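Local coordinates for acid phosphatase (Bacillus anthracis, PDB 2I33), which probably hydrolyses phosphate monoesters at acidic pH, as a magnesium-binding class C acid phosphatase of the HAD superfamily, at residues Ala61-Leu66 with His172-Phe177; Asp108-Thr113 with Gly142-Thr147; Tyr121-Arg126 with Glu162-Leu167. All coordinates share one frame; numbering follows the deposited sequence.

Contact 1. Residues Ala61-Leu66 with His172-Phe177; sequences AIVLDL and HDIVLF. With MG (magnesium ion), chain C.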
# COMPACT_ATOMS: atom_id res chain seq x y z
N ALA A 61 5.24 3.98 -24.61
CA ALA A 61 6.11 4.28 -23.48
C ALA A 61 5.42 3.97 -22.17
O ALA A 61 4.20 3.84 -22.10
CB ALA A 61 6.53 5.72 -23.46
N ILE A 62 6.23 3.83 -21.14
CA ILE A 62 5.73 3.87 -19.78
C ILE A 62 6.49 4.94 -19.02
O ILE A 62 7.60 5.34 -19.42
CB ILE A 62 5.87 2.52 -19.05
CG1 ILE A 62 7.34 2.16 -18.84
CG2 ILE A 62 5.08 1.44 -19.81
CD1 ILE A 62 7.51 0.95 -17.98
N VAL A 63 5.85 5.43 -17.98
CA VAL A 63 6.38 6.46 -17.13
C VAL A 63 6.39 5.95 -15.71
O VAL A 63 5.41 5.38 -15.28
CB VAL A 63 5.48 7.70 -17.20
CG1 VAL A 63 5.76 8.64 -16.03
CG2 VAL A 63 5.67 8.37 -18.55
N LEU A 64 7.50 6.16 -15.04
CA LEU A 64 7.61 5.85 -13.64
C LEU A 64 8.20 6.99 -12.85
O LEU A 64 9.13 7.66 -13.27
CB LEU A 64 8.51 4.65 -13.41
CG LEU A 64 8.22 3.42 -14.26
CD1 LEU A 64 9.11 3.38 -15.50
CD2 LEU A 64 8.41 2.18 -13.43
N ASP A 65 7.66 7.18 -11.65
CA ASP A 65 8.32 7.95 -10.66
C ASP A 65 9.57 7.17 -10.21
O ASP A 65 9.66 5.98 -10.47
CB ASP A 65 7.31 8.11 -9.51
CG ASP A 65 7.88 8.75 -8.34
OD1 ASP A 65 8.47 9.84 -8.48
OD2 ASP A 65 7.75 8.10 -7.26
N LEU A 66 10.49 7.84 -9.51
CA LEU A 66 11.68 7.15 -9.01
C LEU A 66 11.56 6.84 -7.55
O LEU A 66 11.52 5.70 -7.17
CB LEU A 66 12.97 7.91 -9.28
CG LEU A 66 13.42 7.87 -10.76
CD1 LEU A 66 14.61 8.71 -10.97
CD2 LEU A 66 13.75 6.43 -11.17
N HIS A 172 5.22 9.56 -27.64
CA HIS A 172 4.88 8.23 -27.22
C HIS A 172 3.45 8.18 -26.79
O HIS A 172 2.87 9.18 -26.37
CB HIS A 172 5.79 7.82 -26.07
CG HIS A 172 7.23 7.71 -26.46
ND1 HIS A 172 8.02 8.81 -26.69
CD2 HIS A 172 8.01 6.63 -26.68
CE1 HIS A 172 9.23 8.41 -27.06
NE2 HIS A 172 9.25 7.09 -27.05
N ASP A 173 2.85 7.00 -26.89
CA ASP A 173 1.58 6.77 -26.25
C ASP A 173 1.91 6.13 -24.93
O ASP A 173 2.40 5.01 -24.88
CB ASP A 173 0.70 5.85 -27.06
CG ASP A 173 0.07 6.55 -28.23
OD1 ASP A 173 -0.09 7.80 -28.21
OD2 ASP A 173 -0.25 5.85 -29.21
N ILE A 174 1.70 6.87 -23.85
CA ILE A 174 2.09 6.37 -22.56
C ILE A 174 1.02 5.40 -22.16
O ILE A 174 -0.12 5.79 -21.97
CB ILE A 174 2.21 7.47 -21.51
CG1 ILE A 174 3.20 8.54 -22.00
CG2 ILE A 174 2.64 6.85 -20.18
CD1 ILE A 174 3.18 9.82 -21.14
N VAL A 175 1.37 4.14 -22.05
CA VAL A 175 0.34 3.16 -21.79
C VAL A 175 0.13 2.88 -20.31
O VAL A 175 -0.90 2.30 -19.93
CB VAL A 175 0.58 1.86 -22.56
CG1 VAL A 175 0.55 2.10 -24.06
CG2 VAL A 175 1.90 1.22 -22.15
N LEU A 176 1.11 3.26 -19.49
CA LEU A 176 1.07 3.05 -18.05
C LEU A 176 1.88 4.10 -17.34
O LEU A 176 2.91 4.55 -17.85
CB LEU A 176 1.67 1.70 -17.71
CG LEU A 176 0.90 0.45 -18.11
CD1 LEU A 176 1.84 -0.74 -17.97
CD2 LEU A 176 -0.32 0.32 -17.24
N PHE A 177 1.39 4.47 -16.15
CA PHE A 177 2.11 5.29 -15.20
C PHE A 177 2.26 4.53 -13.92
O PHE A 177 1.32 3.89 -13.48
CB PHE A 177 1.29 6.52 -14.87
CG PHE A 177 1.05 7.39 -16.03
CD1 PHE A 177 1.90 8.45 -16.30
CD2 PHE A 177 0.01 7.14 -16.89
CE1 PHE A 177 1.69 9.25 -17.38
CE2 PHE A 177 -0.21 7.94 -17.99
CZ PHE A 177 0.64 9.01 -18.22
MG MG C . 7.74 9.01 -5.38
O HOH W 1 9.16 10.65 -5.76
O HOH W 2 6.24 10.30 -6.13
O HOH W 3 7.60 9.56 -3.63
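Val63 packs against both Ile174 and Phe177 on one face of the parallel sheet that forms the core of this HAD fold. Its CG2 meets Ile174 CG2 at 3.8 Å, the two side chains crossing at a slant. Its CB lies 3.8 Å from Phe177 CD1, so the valine and the phenylalanine run alongside each other. With CG1 anti to the backbone N (chi1 163°), CG2 is left to turn to the isoleucine. Ile174 CG2 also sits over one face of the Phe177 ring, offset toward its rim. On this same face small Ala61 lets His172 come close, CB to CB at 3.4 Å, and the imidazole NE2 then hydrogen-bonds Asp119.

On the other face, Ile62 CG2 touches both Val175 CG2 and Leu176 CB, while the rest of Ile62 leads off toward helix 106-115. Beta-branched residues suit such central strands.

Three backbone bonds join the strands: Ala61 N to Asp173 O (3.0 Å), Val175 N to Ala61 O (2.8 Å) and Val63 N to Leu176 O (3.1 Å). Between the paired positions the second strand spends one residue more than the first, and Val175 leaves the extended conformation (psi -17°).

Past the strand end, Asp65 OD2 binds the magnesium ion at 2.1 Å, its OD1 accepting from a metal-bound water and pairing with Lys161. Asp180, Asp67 O and three waters complete the site. Asp65 opens a DxDx(T/V) sequence like that of HAD phosphatases. The two paired strands each lead at their carboxyl ends into a magnesium ligand, Asp65 from one and Asp180 from the other.

Contact 2. Residues Asp108-Thr113 with Gly142-Thr147; sequences DFLKYT and GAPQAT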
# COMPACT_ATOMS: atom_id res chain seq x y z
N ASP A 108 13.08 -6.12 -12.81
CA ASP A 108 12.67 -7.16 -13.76
C ASP A 108 11.59 -6.64 -14.68
O ASP A 108 11.58 -6.95 -15.87
CB ASP A 108 12.20 -8.42 -13.05
CG ASP A 108 13.35 -9.22 -12.48
OD1 ASP A 108 14.52 -9.03 -12.90
OD2 ASP A 108 13.06 -10.09 -11.62
N PHE A 109 10.69 -5.82 -14.14
CA PHE A 109 9.63 -5.27 -14.95
C PHE A 109 10.22 -4.32 -15.97
O PHE A 109 9.85 -4.32 -17.16
CB PHE A 109 8.57 -4.56 -14.12
CG PHE A 109 7.65 -3.72 -14.95
CD1 PHE A 109 6.70 -4.29 -15.77
CD2 PHE A 109 7.79 -2.34 -14.95
CE1 PHE A 109 5.91 -3.50 -16.57
CE2 PHE A 109 7.01 -1.54 -15.79
CZ PHE A 109 6.06 -2.12 -16.58
N LEU A 110 11.17 -3.51 -15.53
CA LEU A 110 11.76 -2.57 -16.46
C LEU A 110 12.58 -3.29 -17.56
O LEU A 110 12.54 -2.89 -18.71
CB LEU A 110 12.66 -1.58 -15.73
CG LEU A 110 11.91 -0.67 -14.76
CD1 LEU A 110 12.88 0.05 -13.86
CD2 LEU A 110 11.05 0.30 -15.52
N LYS A 111 13.32 -4.34 -17.20
CA LYS A 111 14.03 -5.11 -18.18
C LYS A 111 13.06 -5.80 -19.15
O LYS A 111 13.37 -5.91 -20.33
CB LYS A 111 14.94 -6.14 -17.53
CG LYS A 111 16.09 -5.52 -16.75
CD LYS A 111 17.03 -4.70 -17.57
CE LYS A 111 17.98 -5.54 -18.40
NZ LYS A 111 18.77 -4.67 -19.31
N TYR A 112 11.90 -6.24 -18.65
CA TYR A 112 10.88 -6.81 -19.53
C TYR A 112 10.37 -5.79 -20.53
O TYR A 112 10.29 -6.02 -21.73
CB TYR A 112 9.72 -7.34 -18.73
CG TYR A 112 8.63 -7.91 -19.59
CD1 TYR A 112 8.74 -9.19 -20.12
CD2 TYR A 112 7.47 -7.18 -19.85
CE1 TYR A 112 7.73 -9.71 -20.91
CE2 TYR A 112 6.47 -7.71 -20.65
CZ TYR A 112 6.60 -8.98 -21.16
OH TYR A 112 5.59 -9.53 -21.95
N THR A 113 10.02 -4.64 -19.99
CA THR A 113 9.57 -3.52 -20.78
C THR A 113 10.57 -3.20 -21.88
O THR A 113 10.20 -3.07 -23.06
CB THR A 113 9.32 -2.32 -19.87
OG1 THR A 113 8.30 -2.65 -18.91
CG2 THR A 113 8.88 -1.14 -20.68
N GLY A 142 20.87 -1.33 -12.03
CA GLY A 142 20.65 -2.01 -13.32
C GLY A 142 19.37 -1.62 -14.02
O GLY A 142 18.83 -2.38 -14.84
N ALA A 143 18.89 -0.41 -13.75
CA ALA A 143 17.69 0.10 -14.42
C ALA A 143 18.06 0.41 -15.86
O ALA A 143 19.11 1.02 -16.11
CB ALA A 143 17.18 1.35 -13.71
N PRO A 144 17.23 -0.02 -16.82
CA PRO A 144 17.52 0.30 -18.21
C PRO A 144 17.31 1.76 -18.54
O PRO A 144 16.61 2.50 -17.83
CB PRO A 144 16.52 -0.54 -19.00
CG PRO A 144 15.46 -0.85 -18.09
CD PRO A 144 15.99 -0.80 -16.68
N GLN A 145 17.89 2.17 -19.66
CA GLN A 145 17.69 3.50 -20.18
C GLN A 145 18.00 4.56 -19.12
O GLN A 145 17.25 5.51 -18.97
CB GLN A 145 16.25 3.62 -20.75
CG GLN A 145 16.02 2.77 -22.03
CD GLN A 145 14.55 2.48 -22.34
OE1 GLN A 145 13.69 3.34 -22.20
NE2 GLN A 145 14.26 1.24 -22.76
N ALA A 146 19.10 4.38 -18.39
CA ALA A 146 19.51 5.31 -17.32
C ALA A 146 20.33 6.46 -17.90
O ALA A 146 21.52 6.62 -17.61
CB ALA A 146 20.32 4.58 -16.23
N THR A 147 19.65 7.26 -18.72
CA THR A 147 20.30 8.36 -19.43
C THR A 147 19.50 9.63 -19.31
O THR A 147 18.31 9.60 -19.04
CB THR A 147 20.46 8.06 -20.94
OG1 THR A 147 19.17 7.98 -21.56
CG2 THR A 147 21.22 6.77 -21.14
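The puckered pyrrolidine ring of Pro144 turns its CG and CD atoms to Leu110 on helix 106-115. CD is 3.5 Å from Leu110 CB and CG is 3.6 Å from Leu110 O, so the ring rests against the root of the leucine and the helix backbone together. The aromatic ring of Phe109, on the same helix, has Thr113 OG1 3.3 Å above one face, offset toward the rim. That ring also meets Phe178 with the two planes at about 45°.

In the Rossmann-like HAD fold, helix 106-115 is one of the helices flanking the parallel sheet, and the contact joins it to the loop between helix 131-141 and strand 151-154. The loop begins with a Schellman motif: Gly142, with positive phi (80°), closes helix 131-141, a conformation that glycine adopts easily. Ala143 follows, its methyl 4.5 Å from Leu110 CD1, and then Pro144, whose rigid ring offers a compact apolar surface to the helix.

Leucine suits the buried side of the helix because its CB rests on Pro144 while its branched end fills in against Tyr122 and Leu64 of the sheet. Lys111, one residue on, stands at the exposed margin. Its chain bends at both chi2 and chi3, which brings the CD methylene alongside the loop, 4.0 Å from Gly142 O and 4.1 Å from Pro144 CD. The aliphatic stem thus packs on the loop while the charged NZ is paired with Glu114.

On the sheet-facing side Thr113 folds its hydroxyl back into the helix, OG1 donating to Phe109 O at 2.9 Å from above the carbonyl plane, and this same oxygen also accepts Thr113 N.

Contact 3. Residues Tyr121-Arg126 with Glu162-Leu167; sequences YYISNR and EKRREL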
# COMPACT_ATOMS: atom_id res chain seq x y z
N TYR A 121 10.34 6.19 -19.36
CA TYR A 121 10.65 7.52 -18.87
C TYR A 121 10.51 7.57 -17.38
O TYR A 121 9.48 7.21 -16.84
CB TYR A 121 9.79 8.57 -19.52
CG TYR A 121 10.17 8.57 -20.96
CD1 TYR A 121 11.29 9.27 -21.39
CD2 TYR A 121 9.50 7.78 -21.88
CE1 TYR A 121 11.70 9.20 -22.72
CE2 TYR A 121 9.88 7.71 -23.18
CZ TYR A 121 10.97 8.42 -23.61
OH TYR A 121 11.33 8.34 -24.93
N TYR A 122 11.60 7.94 -16.74
CA TYR A 122 11.62 8.13 -15.30
C TYR A 122 11.35 9.60 -15.05
O TYR A 122 12.25 10.43 -15.19
CB TYR A 122 12.97 7.74 -14.69
CG TYR A 122 13.43 6.34 -15.04
CD1 TYR A 122 12.95 5.25 -14.38
CD2 TYR A 122 14.37 6.13 -16.06
CE1 TYR A 122 13.38 3.98 -14.67
CE2 TYR A 122 14.79 4.86 -16.37
CZ TYR A 122 14.29 3.79 -15.67
OH TYR A 122 14.71 2.52 -15.97
N ILE A 123 10.12 9.93 -14.65
CA ILE A 123 9.74 11.31 -14.38
C ILE A 123 9.72 11.45 -12.87
O ILE A 123 8.86 10.90 -12.21
CB ILE A 123 8.39 11.64 -15.01
CG1 ILE A 123 8.47 11.41 -16.52
CG2 ILE A 123 8.00 13.09 -14.69
CD1 ILE A 123 7.16 11.63 -17.27
N SER A 124 10.68 12.21 -12.35
CA SER A 124 10.97 12.27 -10.92
C SER A 124 11.19 13.70 -10.48
O SER A 124 11.72 14.50 -11.24
CB SER A 124 12.25 11.48 -10.65
OG SER A 124 12.80 11.80 -9.40
N ASN A 125 10.75 14.04 -9.26
CA ASN A 125 10.99 15.37 -8.72
C ASN A 125 12.30 15.55 -7.95
O ASN A 125 12.50 16.57 -7.29
CB ASN A 125 9.77 15.86 -7.95
CG ASN A 125 8.59 16.09 -8.87
OD1 ASN A 125 8.77 16.14 -10.08
ND2 ASN A 125 7.39 16.25 -8.31
N ARG A 126 13.23 14.60 -8.12
CA ARG A 126 14.63 14.95 -7.92
C ARG A 126 14.94 16.16 -8.78
O ARG A 126 14.31 16.40 -9.83
CB ARG A 126 15.53 13.79 -8.29
CG ARG A 126 15.45 12.64 -7.33
CD ARG A 126 16.08 11.42 -7.88
NE ARG A 126 16.09 10.40 -6.85
CZ ARG A 126 17.15 9.73 -6.43
NH1 ARG A 126 18.33 9.90 -6.99
NH2 ARG A 126 17.02 8.88 -5.42
N GLU A 162 3.26 17.40 -14.89
CA GLU A 162 2.43 17.37 -16.09
C GLU A 162 3.23 17.78 -17.31
O GLU A 162 3.01 17.25 -18.41
CB GLU A 162 1.16 18.21 -15.94
CG GLU A 162 0.17 18.10 -17.11
CD GLU A 162 -0.33 16.68 -17.41
OE1 GLU A 162 -0.41 15.80 -16.51
OE2 GLU A 162 -0.68 16.45 -18.60
N LYS A 163 4.14 18.74 -17.16
CA LYS A 163 4.94 19.22 -18.29
C LYS A 163 5.78 18.10 -18.92
O LYS A 163 5.86 18.00 -20.16
CB LYS A 163 5.84 20.38 -17.84
CG LYS A 163 6.77 20.90 -18.89
CD LYS A 163 7.45 22.17 -18.41
CE LYS A 163 8.23 22.83 -19.51
NZ LYS A 163 9.05 23.95 -18.97
N ARG A 164 6.41 17.29 -18.08
CA ARG A 164 7.22 16.18 -18.58
C ARG A 164 6.35 15.07 -19.18
O ARG A 164 6.72 14.48 -20.20
CB ARG A 164 8.14 15.66 -17.47
CG ARG A 164 9.29 16.60 -17.22
CD ARG A 164 9.92 16.33 -15.89
NE ARG A 164 9.19 17.00 -14.81
CZ ARG A 164 9.34 16.69 -13.52
NH1 ARG A 164 10.11 15.70 -13.17
NH2 ARG A 164 8.66 17.36 -12.60
N ARG A 165 5.21 14.79 -18.56
CA ARG A 165 4.26 13.79 -19.09
C ARG A 165 3.80 14.22 -20.46
O ARG A 165 3.77 13.43 -21.41
CB ARG A 165 3.02 13.66 -18.21
CG ARG A 165 3.25 12.90 -16.95
CD ARG A 165 1.96 12.57 -16.22
NE ARG A 165 1.34 13.73 -15.60
CZ ARG A 165 1.41 14.03 -14.30
NH1 ARG A 165 2.11 13.30 -13.45
NH2 ARG A 165 0.78 15.11 -13.84
N GLU A 166 3.45 15.50 -20.58
CA GLU A 166 2.94 15.99 -21.84
C GLU A 166 4.03 15.88 -22.91
O GLU A 166 3.72 15.52 -24.05
CB GLU A 166 2.43 17.43 -21.69
CG GLU A 166 1.61 17.93 -22.88
CD GLU A 166 2.47 18.34 -24.05
OE1 GLU A 166 3.66 18.65 -23.83
OE2 GLU A 166 1.94 18.37 -25.20
N LEU A 167 5.28 16.19 -22.55
CA LEU A 167 6.42 16.07 -23.47
C LEU A 167 6.56 14.64 -23.96
O LEU A 167 6.74 14.42 -25.16
CB LEU A 167 7.73 16.49 -22.81
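Hydrogen bonds from Arg164 to Ser124 and Asn125 tie helix 162-171 to the carboxyl end of strand 119-125. NH2 donates to Asn125 OD1 at 2.8 Å in a fairly straight bond (160°), with the oxygen near the guanidinium plane. NH1 reaches Ser124 O, also at 2.8 Å, but from well above the carbonyl plane and with a bent N-H (130°); its bond to Asn125 OD1 is weak. The amide and guanidinium planes are 41° apart. A bend at chi3 swings the arginine head along the strand end. Where the chain turns there, Ser124 OG accepts Arg126 N at 3.1 Å in an ST turn.

Van der Waals contacts come from Ile123. Its CG2 lies over one face of that guanidinium, 3.7 Å from NH1, and touches Arg164 CB; its CD1 packs on Arg165 CG at 4.1 Å. A branched residue can therefore cover the stems of both arginines.

Ionic pairing holds the helix's first turn: Arg165 grips Glu162 OE1 side-on with NE and NH2, at 2.9 and 3.0 Å.

Arg164 is further bound by Glu158, Gly160 O and Leu152 O, so all three guanidinium nitrogens are engaged. A long, five-donor side chain suits this buried junction. Glu158 would offset its charge, and the fixed guanidinium probably helps to position the strand end and the start of the helix, next to Lys161.

Contacts 1 and 3 share the sheet through neighbouring strands 59-64 and 119-125, and helix 106-115 of contact 2 packs on it. The centres of contacts 1 and 3 are about 9 Å apart; Leu64 O lies 2.8 Å from Ile123 N, and Ile62 O lies 2.9 Å from Tyr121 N. Helix 106-115 lies on the face carrying Ile62 and Leu64, with Phe109 CE2 3.4 Å from Ile62 CD1. Contact 2 reaches contact 3 through Pro144 O, 2.7 Å from Tyr122 OH. The contacts lie at increasing distance from the magnesium ion: Asp65 of contact 1 binds it, the side chain of Ser124 in contact 3 is about 7 Å away, and that of Leu110 in contact 2 about 13 Å.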